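Local coordinates for segregation and condensation protein B (Chlorobium tepidum TLS, PDB 1T6S), which takes part in chromosome partitioning during cell division, probably as a winged-helix subunit acting together with the SMC condensin, at residues H106-K111 and P147-T152. Residues are numbered along the deposited sequence; the frame is centred on the assembly and turned at random.
With NO3 (nitrate ion), chain N; NO3 (nitrate ion), chain C.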
ATOM      1  N   HIS A 106      14.554   7.862  -0.845  1.00 29.42           N
ATOM      2  CA  HIS A 106      15.274   9.121  -0.673  1.00 32.10           C
ATOM      3  C   HIS A 106      14.935  10.003   0.540  1.00 31.48           C
ATOM      4  O   HIS A 106      15.575  11.028   0.744  1.00 30.00           O
ATOM      5  CB  HIS A 106      15.107   9.953  -1.940  1.00 33.84           C
ATOM      6  CG  HIS A 106      15.706   9.324  -3.155  1.00 37.60           C
ATOM      7  ND1 HIS A 106      17.021   9.523  -3.526  1.00 39.30           N
ATOM      8  CD2 HIS A 106      15.182   8.481  -4.078  1.00 36.61           C
ATOM      9  CE1 HIS A 106      17.277   8.834  -4.622  1.00 38.18           C
ATOM     10  NE2 HIS A 106      16.178   8.191  -4.979  1.00 39.29           N
ATOM     11  N   GLN A 107      13.942   9.613   1.331  1.00 30.22           N
ATOM     12  CA  GLN A 107      13.540  10.390   2.499  1.00 31.60           C
ATOM     13  C   GLN A 107      14.682  10.776   3.454  1.00 34.70           C
ATOM     14  O   GLN A 107      15.617  10.001   3.685  1.00 35.16           O
ATOM     15  CB  GLN A 107      12.454   9.637   3.281  1.00 32.88           C
ATOM     16  CG  GLN A 107      12.875   8.244   3.787  1.00 32.03           C
ATOM     17  CD  GLN A 107      11.732   7.501   4.469  1.00 33.50           C
ATOM     18  OE1 GLN A 107      11.029   8.062   5.306  1.00 34.30           O
ATOM     19  NE2 GLN A 107      11.549   6.234   4.116  1.00 33.36           N
ATOM     20  N   PRO A 108      14.628  12.001   4.010  1.00 36.40           N
ATOM     21  CA  PRO A 108      13.587  13.014   3.793  1.00 35.69           C
ATOM     22  C   PRO A 108      13.830  13.699   2.449  1.00 33.36           C
ATOM     23  O   PRO A 108      14.954  14.088   2.139  1.00 32.50           O
ATOM     24  CB  PRO A 108      13.758  13.948   4.996  1.00 38.33           C
ATOM     25  CG  PRO A 108      15.204  13.846   5.306  1.00 39.71           C
ATOM     26  CD  PRO A 108      15.485  12.373   5.151  1.00 39.53           C
ATOM     27  N   VAL A 109      12.770  13.832   1.651  1.00 29.75           N
ATOM     28  CA  VAL A 109      12.877  14.428   0.319  1.00 27.79           C
ATOM     29  C   VAL A 109      11.754  15.419   0.020  1.00 27.68           C
ATOM     30  O   VAL A 109      10.618  15.237   0.461  1.00 27.43           O
ATOM     31  CB  VAL A 109      12.891  13.300  -0.771  1.00 29.37           C
ATOM     32  CG1 VAL A 109      11.561  12.561  -0.787  1.00 29.83           C
ATOM     33  CG2 VAL A 109      13.194  13.885  -2.132  1.00 31.98           C
ATOM     34  N   THR A 110      12.093  16.469  -0.730  1.00 27.42           N
ATOM     35  CA  THR A 110      11.140  17.515  -1.116  1.00 27.31           C
ATOM     36  C   THR A 110      10.457  17.203  -2.451  1.00 26.68           C
ATOM     37  O   THR A 110      10.900  16.333  -3.195  1.00 25.74           O
ATOM     38  CB  THR A 110      11.848  18.866  -1.330  1.00 31.85           C
ATOM     39  OG1 THR A 110      12.643  18.791  -2.521  1.00 29.03           O
ATOM     40  CG2 THR A 110      12.756  19.201  -0.150  1.00 31.43           C
ATOM     41  N   LYS A 111       9.397  17.951  -2.753  1.00 29.60           N
ATOM     42  CA  LYS A 111       8.688  17.788  -4.013  1.00 31.99           C
ATOM     43  C   LYS A 111       9.642  18.093  -5.167  1.00 31.40           C
ATOM     44  O   LYS A 111       9.662  17.387  -6.176  1.00 30.28           O
ATOM     45  CB  LYS A 111       7.495  18.741  -4.104  1.00 33.77           C
ATOM     46  CG  LYS A 111       6.350  18.408  -3.178  1.00 36.37           C
ATOM     47  CD  LYS A 111       5.108  19.234  -3.505  1.00 39.73           C
ATOM     48  CE  LYS A 111       3.950  18.833  -2.598  1.00 39.71           C
ATOM     49  NZ  LYS A 111       2.707  19.628  -2.867  1.00 43.29           N
ATOM     50  N   PRO A 147      11.644  24.313   1.597  1.00 31.01           N
ATOM     51  CA  PRO A 147      10.521  23.430   1.253  1.00 29.48           C
ATOM     52  C   PRO A 147      10.374  22.234   2.190  1.00 27.42           C
ATOM     53  O   PRO A 147      11.348  21.749   2.751  1.00 25.18           O
ATOM     54  CB  PRO A 147      10.832  23.013  -0.182  1.00 33.54           C
ATOM     55  CG  PRO A 147      12.364  23.031  -0.212  1.00 33.82           C
ATOM     56  CD  PRO A 147      12.694  24.290   0.561  1.00 35.00           C
ATOM     57  N   LEU A 148       9.136  21.779   2.354  1.00 31.70           N
ATOM     58  CA  LEU A 148       8.820  20.641   3.206  1.00 30.23           C
ATOM     59  C   LEU A 148       9.464  19.374   2.663  1.00 31.41           C
ATOM     60  O   LEU A 148       9.542  19.182   1.441  1.00 28.67           O
ATOM     61  CB  LEU A 148       7.301  20.440   3.260  1.00 33.61           C
ATOM     62  CG  LEU A 148       6.487  21.578   3.891  1.00 33.09           C
ATOM     63  CD1 LEU A 148       4.984  21.340   3.735  1.00 33.21           C
ATOM     64  CD2 LEU A 148       6.864  21.657   5.361  1.00 34.04           C
ATOM     65  N   GLN A 149       9.931  18.524   3.578  1.00 27.23           N
ATOM     66  CA  GLN A 149      10.547  17.237   3.243  1.00 27.49           C
ATOM     67  C   GLN A 149       9.581  16.176   3.704  1.00 28.75           C
ATOM     68  O   GLN A 149       8.931  16.341   4.738  1.00 32.75           O
ATOM     69  CB  GLN A 149      11.863  17.051   3.995  1.00 29.73           C
ATOM     70  CG  GLN A 149      12.906  18.091   3.690  1.00 30.69           C
ATOM     71  CD  GLN A 149      14.104  17.944   4.591  1.00 31.74           C
ATOM     72  OE1 GLN A 149      13.988  18.072   5.810  1.00 31.62           O
ATOM     73  NE2 GLN A 149      15.257  17.656   4.002  1.00 34.88           N
ATOM     74  N   TYR A 150       9.484  15.082   2.957  1.00 29.91           N
ATOM     75  CA  TYR A 150       8.562  14.006   3.323  1.00 28.70           C
ATOM     76  C   TYR A 150       9.241  12.688   3.613  1.00 28.10           C
ATOM     77  O   TYR A 150      10.358  12.449   3.170  1.00 28.23           O
ATOM     78  CB  TYR A 150       7.519  13.799   2.226  1.00 27.78           C
ATOM     79  CG  TYR A 150       6.724  15.041   1.915  1.00 27.70           C
ATOM     80  CD1 TYR A 150       7.187  15.985   0.998  1.00 28.29           C
ATOM     81  CD2 TYR A 150       5.534  15.303   2.580  1.00 27.78           C
ATOM     82  CE1 TYR A 150       6.471  17.168   0.762  1.00 27.48           C
ATOM     83  CE2 TYR A 150       4.828  16.472   2.350  1.00 29.18           C
ATOM     84  CZ  TYR A 150       5.301  17.396   1.445  1.00 29.07           C
ATOM     85  OH  TYR A 150       4.590  18.555   1.251  1.00 31.80           O
ATOM     86  N   GLY A 151       8.551  11.842   4.371  1.00 26.44           N
ATOM     87  CA  GLY A 151       9.076  10.527   4.709  1.00 27.83           C
ATOM     88  C   GLY A 151       7.884   9.590   4.833  1.00 28.83           C
ATOM     89  O   GLY A 151       6.754  10.061   4.899  1.00 27.52           O
ATOM     90  N   THR A 152       8.118   8.281   4.850  1.00 30.41           N
ATOM     91  CA  THR A 152       7.027   7.321   4.975  1.00 31.36           C
ATOM     92  C   THR A 152       6.552   7.293   6.435  1.00 34.11           C
ATOM     93  O   THR A 152       7.240   7.798   7.319  1.00 34.71           O
ATOM     94  CB  THR A 152       7.472   5.891   4.525  1.00 30.55           C
ATOM     95  OG1 THR A 152       8.703   5.551   5.171  1.00 27.09           O
ATOM     96  CG2 THR A 152       7.662   5.837   2.997  1.00 29.84           C
TER
HETATM   97  N   NO3 N 401      10.531   2.901   4.484  1.00 40.82           N
HETATM   98  O1  NO3 N 401      11.057   1.771   4.512  1.00 39.57           O
HETATM   99  O2  NO3 N 401      10.871   3.681   5.341  1.00 43.05           O
HETATM  100  O3  NO3 N 401       9.721   3.131   3.607  1.00 36.09           O
HETATM  101  N   NO3 C 402       1.860  16.915  -5.095  1.00 38.95           N
HETATM  102  O1  NO3 C 402       2.398  18.034  -5.266  1.00 39.41           O
HETATM  103  O2  NO3 C 402       2.438  15.965  -5.531  1.00 40.77           O
HETATM  104  O3  NO3 C 402       0.811  16.884  -4.509  1.00 37.70           O
HETATM  105  O   HOH W   1      15.612  16.707   1.459  1.00 37.59           O
HETATM  106  O   HOH W   2       8.343  19.961  -0.869  1.00 24.12           O
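Val109 and Tyr150 form an antiparallel hydrogen-bonded pair in a winged helix-turn-helix domain. It joins the short, weakly bonded edge strand 109-110 to strand 148-152, the central strand of the three-stranded sheet, whose hairpin 135-140/148-152 forms the wing. Tyr150 N gives the shorter bond, 2.7 Å to Val109 O, arriving above the carbonyl plane; the return bond from Val109 N reaches Tyr150 O at 3.2 Å in the carbonyl plane, on a lone pair. A CA-H...O contact from Pro108, which follows a cis peptide bond, adds a second approach to Tyr150 O, with Pro108 CA 3.3 Å away.

The side-chain amide of Gln107 continues the pairing where the chain leaves helix 87-106 and has not yet entered the strand. CG of Gln107 sits between the backbone N and the carbonyl carbon (chi1 59°), and the extended chain beyond it carries the amide to Thr152. There Gln107 OE1 accepts from Thr152 N at 3.0 Å, with the donor 48° out of the carbonyl plane, while Gln107 NE2 donates to Thr152 OG1 at 3.1 Å. NE2 also hydrogen-bonds Ala104 O, which leaves a nitrate, probably from the crystallisation liquor, a weak, bent share.

Packing differs on the two faces of the strand. Beside Gln149, Pro108 runs alongside, CB to CB 3.8 Å; beside Tyr150, Lys111 CG lies obliquely to the ring, 4.1 Å from CE1, and Ile126 and Leu130 of helix 125-131 also pack on that tyrosine.

Two waters bridge the segments. One accepts from Gln149 NE2 and donates to Pro108 O; the other accepts from Lys111 N and donates to Leu148 O at 2.7 Å.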